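Local coordinates for protein homoserine dehydrogenase (Staphylococcus aureus M1064, PDB 4PG7) that catalyses the NAD(P)-dependent interconversion of aspartate semialdehyde and homoserine, a hydride-transfer step in the aspartic acid pathway, at residues V38-I42 with G327-V331; V58-I62 with I87-L93; S172-L178 with N302-G308. One frame throughout, in Å; residues are numbered along the deposited sequence.

Interaction 1: V38-I42 with G327-V331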
ATOM      1  N   VAL A  38      -2.229   3.881  25.509  1.00 39.40           N
ATOM      2  CA  VAL A  38      -2.093   5.331  25.293  1.00 39.00           C
ATOM      3  C   VAL A  38      -1.407   5.995  26.476  1.00 40.57           C
ATOM      4  O   VAL A  38      -0.527   6.837  26.301  1.00 40.96           O
ATOM      5  CB  VAL A  38      -3.456   6.012  25.033  1.00 40.78           C
ATOM      6  CG1 VAL A  38      -3.338   7.534  25.083  1.00 40.71           C
ATOM      7  CG2 VAL A  38      -4.009   5.581  23.667  1.00 40.68           C
ATOM      8  N   VAL A  39      -1.809   5.616  27.679  1.00 42.50           N
ATOM      9  CA  VAL A  39      -1.224   6.199  28.889  1.00 46.05           C
ATOM     10  C   VAL A  39       0.270   5.885  28.944  1.00 48.83           C
ATOM     11  O   VAL A  39       1.083   6.790  29.113  1.00 49.44           O
ATOM     12  CB  VAL A  39      -1.939   5.692  30.159  1.00 44.82           C
ATOM     13  CG1 VAL A  39      -1.182   6.100  31.416  1.00 46.75           C
ATOM     14  CG2 VAL A  39      -3.368   6.242  30.203  1.00 45.76           C
ATOM     15  N   LYS A  40       0.623   4.608  28.768  1.00 48.99           N
ATOM     16  CA  LYS A  40       2.024   4.177  28.821  1.00 48.67           C
ATOM     17  C   LYS A  40       2.886   4.907  27.801  1.00 49.03           C
ATOM     18  O   LYS A  40       3.992   5.361  28.114  1.00 52.87           O
ATOM     19  CB  LYS A  40       2.132   2.670  28.593  1.00 48.59           C
ATOM     20  N   ILE A  41       2.364   5.054  26.595  1.00 49.54           N
ATOM     21  CA  ILE A  41       3.097   5.737  25.537  1.00 51.16           C
ATOM     22  C   ILE A  41       3.339   7.204  25.880  1.00 53.83           C
ATOM     23  O   ILE A  41       4.435   7.725  25.657  1.00 53.95           O
ATOM     24  CB  ILE A  41       2.384   5.623  24.182  1.00 51.52           C
ATOM     25  CG1 ILE A  41       2.440   4.173  23.676  1.00 52.97           C
ATOM     26  CG2 ILE A  41       3.029   6.558  23.161  1.00 53.52           C
ATOM     27  CD1 ILE A  41       1.529   3.892  22.497  1.00 52.42           C
ATOM     28  N   ILE A  42       2.316   7.878  26.397  1.00 53.70           N
ATOM     29  CA  ILE A  42       2.478   9.268  26.831  1.00 51.27           C
ATOM     30  C   ILE A  42       3.502   9.374  27.969  1.00 51.65           C
ATOM     31  O   ILE A  42       4.386  10.233  27.924  1.00 51.84           O
ATOM     32  CB  ILE A  42       1.131   9.895  27.255  1.00 51.64           C
ATOM     33  CG1 ILE A  42       0.238  10.079  26.025  1.00 50.81           C
ATOM     34  CG2 ILE A  42       1.354  11.237  27.960  1.00 51.32           C
ATOM     35  CD1 ILE A  42      -1.229  10.223  26.361  1.00 53.27           C
ATOM     36  N   GLY A 327      -2.960   2.395  19.924  1.00 48.48           N
ATOM     37  CA  GLY A 327      -2.519   3.373  20.919  1.00 48.02           C
ATOM     38  C   GLY A 327      -1.493   4.324  20.334  1.00 49.74           C
ATOM     39  O   GLY A 327      -1.537   5.536  20.570  1.00 47.31           O
ATOM     40  N   SER A 328      -0.561   3.771  19.565  1.00 49.00           N
ATOM     41  CA  SER A 328       0.483   4.574  18.944  1.00 51.22           C
ATOM     42  C   SER A 328      -0.111   5.552  17.919  1.00 49.61           C
ATOM     43  O   SER A 328       0.343   6.690  17.800  1.00 49.96           O
ATOM     44  CB  SER A 328       1.518   3.657  18.287  1.00 54.70           C
ATOM     45  OG  SER A 328       2.569   4.419  17.751  1.00 58.75           O
ATOM     46  N   ALA A 329      -1.144   5.116  17.202  1.00 45.68           N
ATOM     47  CA  ALA A 329      -1.817   5.989  16.243  1.00 46.72           C
ATOM     48  C   ALA A 329      -2.562   7.135  16.950  1.00 47.03           C
ATOM     49  O   ALA A 329      -2.538   8.274  16.481  1.00 46.62           O
ATOM     50  CB  ALA A 329      -2.764   5.188  15.363  1.00 44.82           C
ATOM     51  N   VAL A 330      -3.197   6.833  18.083  1.00 45.71           N
ATOM     52  CA  VAL A 330      -3.855   7.857  18.888  1.00 44.86           C
ATOM     53  C   VAL A 330      -2.854   8.930  19.313  1.00 45.18           C
ATOM     54  O   VAL A 330      -3.124  10.125  19.185  1.00 46.10           O
ATOM     55  CB  VAL A 330      -4.509   7.268  20.152  1.00 44.56           C
ATOM     56  CG1 VAL A 330      -4.952   8.380  21.102  1.00 44.53           C
ATOM     57  CG2 VAL A 330      -5.690   6.391  19.785  1.00 43.68           C
ATOM     58  N   VAL A 331      -1.700   8.511  19.814  1.00 45.55           N
ATOM     59  CA  VAL A 331      -0.719   9.472  20.332  1.00 48.28           C
ATOM     60  C   VAL A 331      -0.137  10.300  19.193  1.00 51.93           C
ATOM     61  O   VAL A 331       0.158  11.488  19.355  1.00 53.58           O
ATOM     62  CB  VAL A 331       0.395   8.785  21.138  1.00 46.86           C
ATOM     63  CG1 VAL A 331       1.461   9.792  21.557  1.00 47.07           C
ATOM     64  CG2 VAL A 331      -0.193   8.117  22.377  1.00 48.17           C
TER
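Val-38 meets Gly-327 and Val-330 where two helices of the nucleotide-binding region cross. Helix 33-53 follows the first strand of a Rossmann-type fold, after a glycine-rich GxGxxG turn that probably faces the cofactor, as in other dehydrogenases. Helix 323-339 comes from much later in the chain and packs against it. The short axes run at 56° to each other and are 9.1 Å apart at their closest.

At Val-38 the two methyls divide the work. CG2 lies beside the backbone N, with CG1 anti to it (chi1 169°). Val-38 CG2 therefore reaches Gly-327 CA at 3.8 Å. It also touches Val-330 CG1, and these two valine side chains are roughly perpendicular. Gly-327 has no side chain, and here the helices come together with CA atoms of Val-38 and Gly-327 4.8 Å apart.

One turn on, Ile-41 is directed toward the second helix. Its two branches part. CG1 is anti to the carbonyl carbon (chi1 -69°) and carries CD1 over the backbone of the other helix, where Ile-41 CD1 is 3.6 Å from Ser-328 N. The CG2 branch packs on both methyls of Val-331.

Ile-42 also touches Ile-26 and Ile-57 of the sheet. Val-330 also touches Ala-123 and Ala-150. No hydrogen bond joins residues 38-42 to 327-331. The contact is mainly apolar, with side chains lying partly on backbone. Val-331 CG2 sits among three residues of the first helix, 3.7 Å from Ile-41 CG2 and 4.2 Å from Ile-42 CG1.

Interaction 2: V58-I62 with I87-L93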
ATOM      1  N   VAL A  58      -0.774  16.694  29.985  1.00 46.61           N
ATOM      2  CA  VAL A  58      -1.283  16.316  31.298  1.00 46.01           C
ATOM      3  C   VAL A  58      -2.596  15.582  31.120  1.00 45.80           C
ATOM      4  O   VAL A  58      -3.579  16.132  30.590  1.00 43.14           O
ATOM      5  CB  VAL A  58      -1.486  17.538  32.221  1.00 47.96           C
ATOM      6  CG1 VAL A  58      -1.982  17.107  33.600  1.00 47.52           C
ATOM      7  CG2 VAL A  58      -0.185  18.303  32.370  1.00 48.82           C
ATOM      8  N   ILE A  59      -2.582  14.323  31.534  1.00 44.74           N
ATOM      9  CA  ILE A  59      -3.779  13.508  31.579  1.00 45.43           C
ATOM     10  C   ILE A  59      -4.500  13.860  32.869  1.00 44.61           C
ATOM     11  O   ILE A  59      -4.184  13.345  33.946  1.00 45.57           O
ATOM     12  CB  ILE A  59      -3.452  12.004  31.526  1.00 45.47           C
ATOM     13  CG1 ILE A  59      -2.646  11.686  30.261  1.00 46.36           C
ATOM     14  CG2 ILE A  59      -4.737  11.200  31.564  1.00 45.15           C
ATOM     15  CD1 ILE A  59      -2.153  10.250  30.161  1.00 47.26           C
ATOM     16  N   LYS A  60      -5.470  14.755  32.751  1.00 44.42           N
ATOM     17  CA  LYS A  60      -6.134  15.318  33.927  1.00 44.06           C
ATOM     18  C   LYS A  60      -7.287  14.454  34.434  1.00 43.22           C
ATOM     19  O   LYS A  60      -7.601  14.489  35.624  1.00 43.87           O
ATOM     20  CB  LYS A  60      -6.650  16.722  33.610  1.00 45.26           C
ATOM     21  CG  LYS A  60      -7.090  17.476  34.848  1.00 45.52           C
ATOM     22  CD  LYS A  60      -7.267  18.956  34.586  1.00 46.49           C
ATOM     23  CE  LYS A  60      -7.886  19.635  35.804  1.00 45.91           C
ATOM     24  NZ  LYS A  60      -8.519  20.907  35.396  1.00 46.91           N
ATOM     25  N   HIS A  61      -7.944  13.719  33.533  1.00 39.98           N
ATOM     26  CA  HIS A  61      -9.053  12.841  33.900  1.00 39.43           C
ATOM     27  C   HIS A  61      -9.016  11.577  33.036  1.00 37.98           C
ATOM     28  O   HIS A  61      -8.693  11.630  31.849  1.00 36.80           O
ATOM     29  CB  HIS A  61     -10.424  13.509  33.665  1.00 40.69           C
ATOM     30  CG  HIS A  61     -10.597  14.847  34.321  1.00 42.05           C
ATOM     31  ND1 HIS A  61     -10.866  14.991  35.663  1.00 44.58           N
ATOM     32  CD2 HIS A  61     -10.584  16.099  33.811  1.00 42.44           C
ATOM     33  CE1 HIS A  61     -10.973  16.274  35.963  1.00 44.55           C
ATOM     34  NE2 HIS A  61     -10.803  16.969  34.852  1.00 44.17           N
ATOM     35  N   ILE A  62      -9.382  10.455  33.635  1.00 37.70           N
ATOM     36  CA  ILE A  62      -9.667   9.249  32.897  1.00 37.69           C
ATOM     37  C   ILE A  62     -11.051   8.761  33.280  1.00 38.23           C
ATOM     38  O   ILE A  62     -11.318   8.497  34.446  1.00 39.52           O
ATOM     39  CB  ILE A  62      -8.610   8.154  33.144  1.00 37.68           C
ATOM     40  CG1 ILE A  62      -7.211   8.679  32.785  1.00 37.49           C
ATOM     41  CG2 ILE A  62      -8.921   6.935  32.283  1.00 37.40           C
ATOM     42  CD1 ILE A  62      -6.060   7.734  33.111  1.00 37.33           C
ATOM     43  N   ILE A  87     -15.762  15.602  32.949  1.00 42.58           N
ATOM     44  CA  ILE A  87     -14.807  15.831  31.894  1.00 42.88           C
ATOM     45  C   ILE A  87     -15.363  16.836  30.889  1.00 44.38           C
ATOM     46  O   ILE A  87     -14.661  17.751  30.482  1.00 43.39           O
ATOM     47  CB  ILE A  87     -14.441  14.500  31.180  1.00 41.76           C
ATOM     48  CG1 ILE A  87     -13.598  13.634  32.103  1.00 41.55           C
ATOM     49  CG2 ILE A  87     -13.697  14.766  29.889  1.00 40.58           C
ATOM     50  CD1 ILE A  87     -13.495  12.181  31.673  1.00 41.73           C
ATOM     51  N   LEU A  88     -16.616  16.662  30.482  1.00 46.56           N
ATOM     52  CA  LEU A  88     -17.200  17.522  29.450  1.00 48.46           C
ATOM     53  C   LEU A  88     -17.356  18.973  29.931  1.00 50.47           C
ATOM     54  O   LEU A  88     -17.338  19.896  29.123  1.00 51.19           O
ATOM     55  CB  LEU A  88     -18.546  16.968  28.965  1.00 48.30           C
ATOM     56  CG  LEU A  88     -18.495  15.590  28.290  1.00 47.94           C
ATOM     57  CD1 LEU A  88     -19.889  15.034  28.038  1.00 48.09           C
ATOM     58  CD2 LEU A  88     -17.701  15.646  26.998  1.00 47.85           C
ATOM     59  N   ASN A  89     -17.507  19.172  31.231  1.00 50.53           N
ATOM     60  CA  ASN A  89     -17.649  20.523  31.770  1.00 54.03           C
ATOM     61  C   ASN A  89     -16.330  21.166  32.189  1.00 54.12           C
ATOM     62  O   ASN A  89     -16.333  22.295  32.693  1.00 56.71           O
ATOM     63  CB  ASN A  89     -18.628  20.521  32.951  1.00 56.40           C
ATOM     64  CG  ASN A  89     -20.047  20.177  32.532  1.00 58.53           C
ATOM     65  OD1 ASN A  89     -20.398  20.269  31.360  1.00 60.42           O
ATOM     66  ND2 ASN A  89     -20.856  19.739  33.483  1.00 59.76           N
ATOM     67  N   ASP A  90     -15.208  20.469  32.001  1.00 50.51           N
ATOM     68  CA  ASP A  90     -13.920  21.006  32.438  1.00 49.90           C
ATOM     69  C   ASP A  90     -13.350  21.906  31.350  1.00 50.46           C
ATOM     70  O   ASP A  90     -12.779  21.413  30.367  1.00 45.13           O
ATOM     71  CB  ASP A  90     -12.944  19.873  32.781  1.00 47.95           C
ATOM     72  CG  ASP A  90     -11.652  20.379  33.414  1.00 48.58           C
ATOM     73  OD1 ASP A  90     -11.329  21.584  33.277  1.00 47.28           O
ATOM     74  OD2 ASP A  90     -10.965  19.576  34.074  1.00 49.24           O
ATOM     75  N   ASP A  91     -13.484  23.223  31.540  1.00 51.58           N
ATOM     76  CA  ASP A  91     -13.071  24.200  30.521  1.00 52.86           C
ATOM     77  C   ASP A  91     -11.565  24.264  30.337  1.00 50.18           C
ATOM     78  O   ASP A  91     -11.086  24.798  29.335  1.00 50.17           O
ATOM     79  CB  ASP A  91     -13.566  25.607  30.877  1.00 58.47           C
ATOM     80  CG  ASP A  91     -15.058  25.725  30.871  1.00 62.38           C
ATOM     81  OD1 ASP A  91     -15.603  26.381  31.788  1.00 68.16           O
ATOM     82  OD2 ASP A  91     -15.680  25.184  29.938  1.00 67.82           O
ATOM     83  N   SER A  92     -10.811  23.699  31.273  1.00 47.43           N
ATOM     84  CA  SER A  92      -9.365  23.659  31.132  1.00 47.77           C
ATOM     85  C   SER A  92      -8.885  22.578  30.175  1.00 47.76           C
ATOM     86  O   SER A  92      -7.709  22.562  29.821  1.00 48.09           O
ATOM     87  CB  SER A  92      -8.692  23.451  32.489  1.00 48.56           C
ATOM     88  OG  SER A  92      -8.757  22.091  32.896  1.00 47.47           O
ATOM     89  N   LEU A  93      -9.758  21.661  29.778  1.00 47.25           N
ATOM     90  CA  LEU A  93      -9.348  20.603  28.853  1.00 47.23           C
ATOM     91  C   LEU A  93      -9.209  21.142  27.439  1.00 46.76           C
ATOM     92  O   LEU A  93     -10.029  21.928  26.970  1.00 46.88           O
ATOM     93  CB  LEU A  93     -10.336  19.445  28.860  1.00 46.87           C
ATOM     94  CG  LEU A  93     -10.419  18.652  30.163  1.00 48.84           C
ATOM     95  CD1 LEU A  93     -11.396  17.510  29.987  1.00 49.51           C
ATOM     96  CD2 LEU A  93      -9.062  18.117  30.610  1.00 49.01           C
TER
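His-61 and Asp-90 make the short polar link of this contact. His-61 NE2 donates to Asp-90 OD2 at 2.7 Å, with an angle of 160° at the hydrogen. The oxygen lies in the ring plane and is met on its anti lone pair. The ring and carboxylate planes are 70° apart. His-61 ND1 is hydrogen-bonded to His-79 ND1, so the ring is held at both nitrogens.

The tightly packed part is apolar. His-61 CB is 3.5 Å from Ile-87 CG1, and the two side chains run antiparallel alongside each other. Leu-93 CD2 comes to the edge of the ring and also touches Lys-60 CB. Ile-87 goes on to Ala-27 and Leu-29 of strand 22-29.

Strand 55-63 belongs to the parallel sheet of the Rossmann-type domain. Helix 84-88 and the type I turn from Asp-90 to Leu-93 lead on toward strand 95-98 of the same sheet.

The solvent side, with Lys-60, Asp-90 and Ser-92 partly exposed, is held by polar bonds rather than packing. Extended Lys-60 has CG above one face of the His-61 ring, displaced toward its rim. Lys-60 NZ donates to Ser-92 OG at 2.8 Å and forms a salt bridge with Asp-90 OD2 at 3.1 Å, on the syn lone pair. Each carboxylate oxygen thus takes two donors. Asp-90 OD1 closes an Asx turn by accepting from Ser-92 N at 3.0 Å. Ser-92 OG donates to Asp-90 OD1 from the same face of the carboxylate.

Interaction 3: S172-L178 with N302-G308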
ATOM      1  N   SER A 172     -12.891   4.641  -8.430  1.00 42.41           N
ATOM      2  CA  SER A 172     -14.189   4.144  -8.882  1.00 42.27           C
ATOM      3  C   SER A 172     -14.593   2.809  -8.248  1.00 38.43           C
ATOM      4  O   SER A 172     -15.772   2.453  -8.215  1.00 35.93           O
ATOM      5  CB  SER A 172     -14.175   3.996 -10.399  1.00 44.86           C
ATOM      6  OG  SER A 172     -13.313   2.948 -10.795  1.00 47.78           O
ATOM      7  N   LYS A 173     -13.620   2.060  -7.748  1.00 35.13           N
ATOM      8  CA  LYS A 173     -13.902   0.742  -7.190  1.00 33.50           C
ATOM      9  C   LYS A 173     -12.798   0.348  -6.214  1.00 31.18           C
ATOM     10  O   LYS A 173     -11.637   0.669  -6.423  1.00 30.29           O
ATOM     11  CB  LYS A 173     -14.041  -0.297  -8.314  1.00 33.82           C
ATOM     12  CG  LYS A 173     -14.244  -1.745  -7.857  1.00 32.17           C
ATOM     13  CD  LYS A 173     -14.485  -2.654  -9.055  1.00 34.26           C
ATOM     14  CE  LYS A 173     -14.609  -4.109  -8.637  1.00 34.64           C
ATOM     15  NZ  LYS A 173     -14.614  -5.041  -9.800  1.00 35.67           N
ATOM     16  N   PHE A 174     -13.174  -0.321  -5.134  1.00 30.96           N
ATOM     17  CA  PHE A 174     -12.194  -1.015  -4.307  1.00 29.31           C
ATOM     18  C   PHE A 174     -12.671  -2.406  -4.000  1.00 28.74           C
ATOM     19  O   PHE A 174     -13.870  -2.658  -3.924  1.00 28.68           O
ATOM     20  CB  PHE A 174     -11.901  -0.252  -3.009  1.00 29.72           C
ATOM     21  CG  PHE A 174     -13.053  -0.213  -2.039  1.00 29.63           C
ATOM     22  CD1 PHE A 174     -13.275  -1.269  -1.152  1.00 29.85           C
ATOM     23  CD2 PHE A 174     -13.887   0.875  -1.976  1.00 30.51           C
ATOM     24  CE1 PHE A 174     -14.324  -1.247  -0.254  1.00 29.72           C
ATOM     25  CE2 PHE A 174     -14.940   0.909  -1.069  1.00 31.51           C
ATOM     26  CZ  PHE A 174     -15.170  -0.152  -0.219  1.00 30.40           C
ATOM     27  N   MET A 175     -11.714  -3.306  -3.818  1.00 28.35           N
ATOM     28  CA  MET A 175     -11.977  -4.663  -3.357  1.00 28.12           C
ATOM     29  C   MET A 175     -10.974  -4.962  -2.268  1.00 27.51           C
ATOM     30  O   MET A 175      -9.782  -4.696  -2.438  1.00 26.62           O
ATOM     31  CB  MET A 175     -11.766  -5.678  -4.476  1.00 28.65           C
ATOM     32  CG  MET A 175     -12.706  -5.537  -5.633  1.00 31.28           C
ATOM     33  SD  MET A 175     -12.478  -6.905  -6.763  1.00 34.60           S
ATOM     34  CE  MET A 175     -10.916  -6.533  -7.512  1.00 35.09           C
ATOM     35  N   GLY A 176     -11.434  -5.553  -1.178  1.00 26.37           N
ATOM     36  CA  GLY A 176     -10.560  -5.810  -0.085  1.00 25.80           C
ATOM     37  C   GLY A 176     -10.773  -7.101   0.637  1.00 26.50           C
ATOM     38  O   GLY A 176     -11.894  -7.635   0.682  1.00 27.28           O
ATOM     39  N   ILE A 177      -9.678  -7.606   1.200  1.00 25.43           N
ATOM     40  CA  ILE A 177      -9.722  -8.669   2.183  1.00 25.23           C
ATOM     41  C   ILE A 177      -9.606  -7.938   3.507  1.00 26.38           C
ATOM     42  O   ILE A 177      -8.562  -7.364   3.780  1.00 25.32           O
ATOM     43  CB  ILE A 177      -8.597  -9.682   1.948  1.00 25.40           C
ATOM     44  CG1 ILE A 177      -8.859 -10.406   0.622  1.00 24.63           C
ATOM     45  CG2 ILE A 177      -8.481 -10.641   3.128  1.00 24.89           C
ATOM     46  CD1 ILE A 177      -7.690 -11.190   0.055  1.00 25.12           C
ATOM     47  N   LEU A 178     -10.715  -7.888   4.264  1.00 26.52           N
ATOM     48  CA  LEU A 178     -10.877  -6.928   5.336  1.00 29.71           C
ATOM     49  C   LEU A 178     -11.098  -7.545   6.696  1.00 30.95           C
ATOM     50  O   LEU A 178     -11.315  -6.825   7.674  1.00 35.75           O
ATOM     51  CB  LEU A 178     -12.024  -5.965   5.045  1.00 29.77           C
ATOM     52  CG  LEU A 178     -11.867  -5.167   3.751  1.00 32.02           C
ATOM     53  CD1 LEU A 178     -13.095  -4.301   3.526  1.00 33.58           C
ATOM     54  CD2 LEU A 178     -10.624  -4.299   3.802  1.00 33.56           C
ATOM     55  N   ASN A 302      -4.436  -8.690   5.470  1.00 26.66           N
ATOM     56  CA  ASN A 302      -5.476  -7.956   4.789  1.00 26.18           C
ATOM     57  C   ASN A 302      -4.872  -7.177   3.626  1.00 25.52           C
ATOM     58  O   ASN A 302      -3.658  -7.087   3.494  1.00 23.89           O
ATOM     59  CB  ASN A 302      -6.187  -7.018   5.775  1.00 28.56           C
ATOM     60  CG  ASN A 302      -7.093  -7.775   6.754  1.00 33.84           C
ATOM     61  OD1 ASN A 302      -7.312  -8.992   6.626  1.00 39.52           O
ATOM     62  ND2 ASN A 302      -7.630  -7.071   7.699  1.00 36.97           N
ATOM     63  N   ALA A 303      -5.741  -6.664   2.764  1.00 23.72           N
ATOM     64  CA  ALA A 303      -5.321  -5.887   1.621  1.00 24.65           C
ATOM     65  C   ALA A 303      -6.491  -5.112   1.067  1.00 25.11           C
ATOM     66  O   ALA A 303      -7.644  -5.590   1.129  1.00 24.94           O
ATOM     67  CB  ALA A 303      -4.714  -6.784   0.534  1.00 23.76           C
ATOM     68  N   ILE A 304      -6.200  -3.914   0.565  1.00 27.08           N
ATOM     69  CA  ILE A 304      -7.177  -3.126  -0.203  1.00 29.94           C
ATOM     70  C   ILE A 304      -6.622  -2.848  -1.565  1.00 27.30           C
ATOM     71  O   ILE A 304      -5.549  -2.254  -1.683  1.00 25.02           O
ATOM     72  CB  ILE A 304      -7.501  -1.717   0.352  1.00 34.96           C
ATOM     73  CG1 ILE A 304      -7.562  -1.736   1.846  1.00 39.67           C
ATOM     74  CG2 ILE A 304      -8.825  -1.205  -0.240  1.00 35.07           C
ATOM     75  CD1 ILE A 304      -8.790  -2.405   2.378  1.00 42.26           C
ATOM     76  N   TYR A 305      -7.395  -3.241  -2.564  1.00 25.91           N
ATOM     77  CA  TYR A 305      -7.063  -3.079  -3.945  1.00 28.61           C
ATOM     78  C   TYR A 305      -7.955  -1.980  -4.510  1.00 29.96           C
ATOM     79  O   TYR A 305      -9.179  -2.090  -4.452  1.00 30.01           O
ATOM     80  CB  TYR A 305      -7.345  -4.372  -4.678  1.00 28.09           C
ATOM     81  CG  TYR A 305      -6.747  -4.460  -6.033  1.00 27.70           C
ATOM     82  CD1 TYR A 305      -5.474  -4.996  -6.220  1.00 27.35           C
ATOM     83  CD2 TYR A 305      -7.449  -4.032  -7.146  1.00 29.25           C
ATOM     84  CE1 TYR A 305      -4.905  -5.083  -7.475  1.00 28.13           C
ATOM     85  CE2 TYR A 305      -6.900  -4.127  -8.414  1.00 30.01           C
ATOM     86  CZ  TYR A 305      -5.626  -4.643  -8.570  1.00 29.94           C
ATOM     87  OH  TYR A 305      -5.098  -4.715  -9.837  1.00 31.08           O
ATOM     88  N   VAL A 306      -7.343  -0.966  -5.106  1.00 32.25           N
ATOM     89  CA  VAL A 306      -8.055   0.256  -5.478  1.00 34.39           C
ATOM     90  C   VAL A 306      -7.899   0.493  -6.966  1.00 37.19           C
ATOM     91  O   VAL A 306      -6.783   0.413  -7.504  1.00 36.20           O
ATOM     92  CB  VAL A 306      -7.498   1.446  -4.687  1.00 36.09           C
ATOM     93  CG1 VAL A 306      -8.079   2.751  -5.178  1.00 37.69           C
ATOM     94  CG2 VAL A 306      -7.777   1.257  -3.209  1.00 36.22           C
ATOM     95  N   ILE A 307      -9.028   0.752  -7.626  1.00 37.62           N
ATOM     96  CA  ILE A 307      -9.094   0.956  -9.072  1.00 40.33           C
ATOM     97  C   ILE A 307      -9.609   2.368  -9.328  1.00 43.42           C
ATOM     98  O   ILE A 307     -10.514   2.842  -8.625  1.00 41.66           O
ATOM     99  CB  ILE A 307     -10.027  -0.078  -9.709  1.00 41.75           C
ATOM    100  CG1 ILE A 307      -9.444  -1.479  -9.530  1.00 41.57           C
ATOM    101  CG2 ILE A 307     -10.267   0.217 -11.196  1.00 42.11           C
ATOM    102  CD1 ILE A 307     -10.454  -2.588  -9.650  1.00 42.73           C
ATOM    103  N   GLY A 308      -9.010   3.050 -10.296  1.00 47.68           N
ATOM    104  CA  GLY A 308      -9.392   4.425 -10.617  1.00 53.37           C
ATOM    105  C   GLY A 308      -9.170   4.822 -12.064  1.00 59.59           C
ATOM    106  O   GLY A 308      -8.488   4.121 -12.828  1.00 60.26           O
TER
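Met-175 and Tyr-305 form a hydrogen-bonded antiparallel pair at the middle of two neighbouring strands. Met-175 N donates to Tyr-305 O at 2.9 Å, and Tyr-305 N returns a bond to Met-175 O at 2.8 Å. Ile-177 and Ala-303 pair in the same way. At the other end lies a classic beta bulge: Ser-172 and Lys-173 both face Ile-307. Ser-172 N donates to Ile-307 O at 3.0 Å, and the bond from Lys-173 N to the same oxygen is weak. Between the pairs, Phe-174 CA makes a CH-O contact with Tyr-305 O at 3.2 Å.

One face of the sheet carries Lys-173, Met-175, Ile-177, Ala-303, Tyr-305 and Ile-307. The lysine and Ile-307 run parallel, side against side, with Lys-173 CD 4.1 Å from Ile-307 CD1. Met-175 CE approaches the Tyr-305 ring obliquely. On the other face Phe-174 CB packs on Ile-304 CG2 at 4.2 Å.

A second shell fixes the polar ends. Lys-173 is extended, CG anti to the backbone N (chi1 176°), which carries NZ out to a salt bridge with Glu-444. Tyr-305 OH is hydrogen-bonded to Asp-313. The tyrosine also packs on Tyr-317 of the second subunit.

Both strands are inner strands of the mixed sheet. Strand 171-177 is flanked by strand 264-275, and strand 302-308 by strand 314-318. Helix 220-234 covers the Phe-174 face, meeting that side chain through Thr-229, Ser-230 and Ser-233.

How the interactions relate
Interactions 1 and 2 share the Rossmann-type nucleotide-binding region. Their centres are about 17 Å apart and they touch: Ile-42 of helix 33-53 packs on Ile-59 of strand 55-63, the next element in the chain, and Val-39 packs on Ile-59 and Ile-62. Interaction 3 lies in the mixed sheet, its centre about 29 Å from that of interaction 1 and about 40 Å from that of interaction 2. Along the chain, interaction 2 closes first, then interaction 3 opens and closes. Interaction 1 spans both, because helix 323-339 returns to the nucleotide-binding region after the chain has passed through the mixed sheet. The two regions are thus connected by more than one chain crossing.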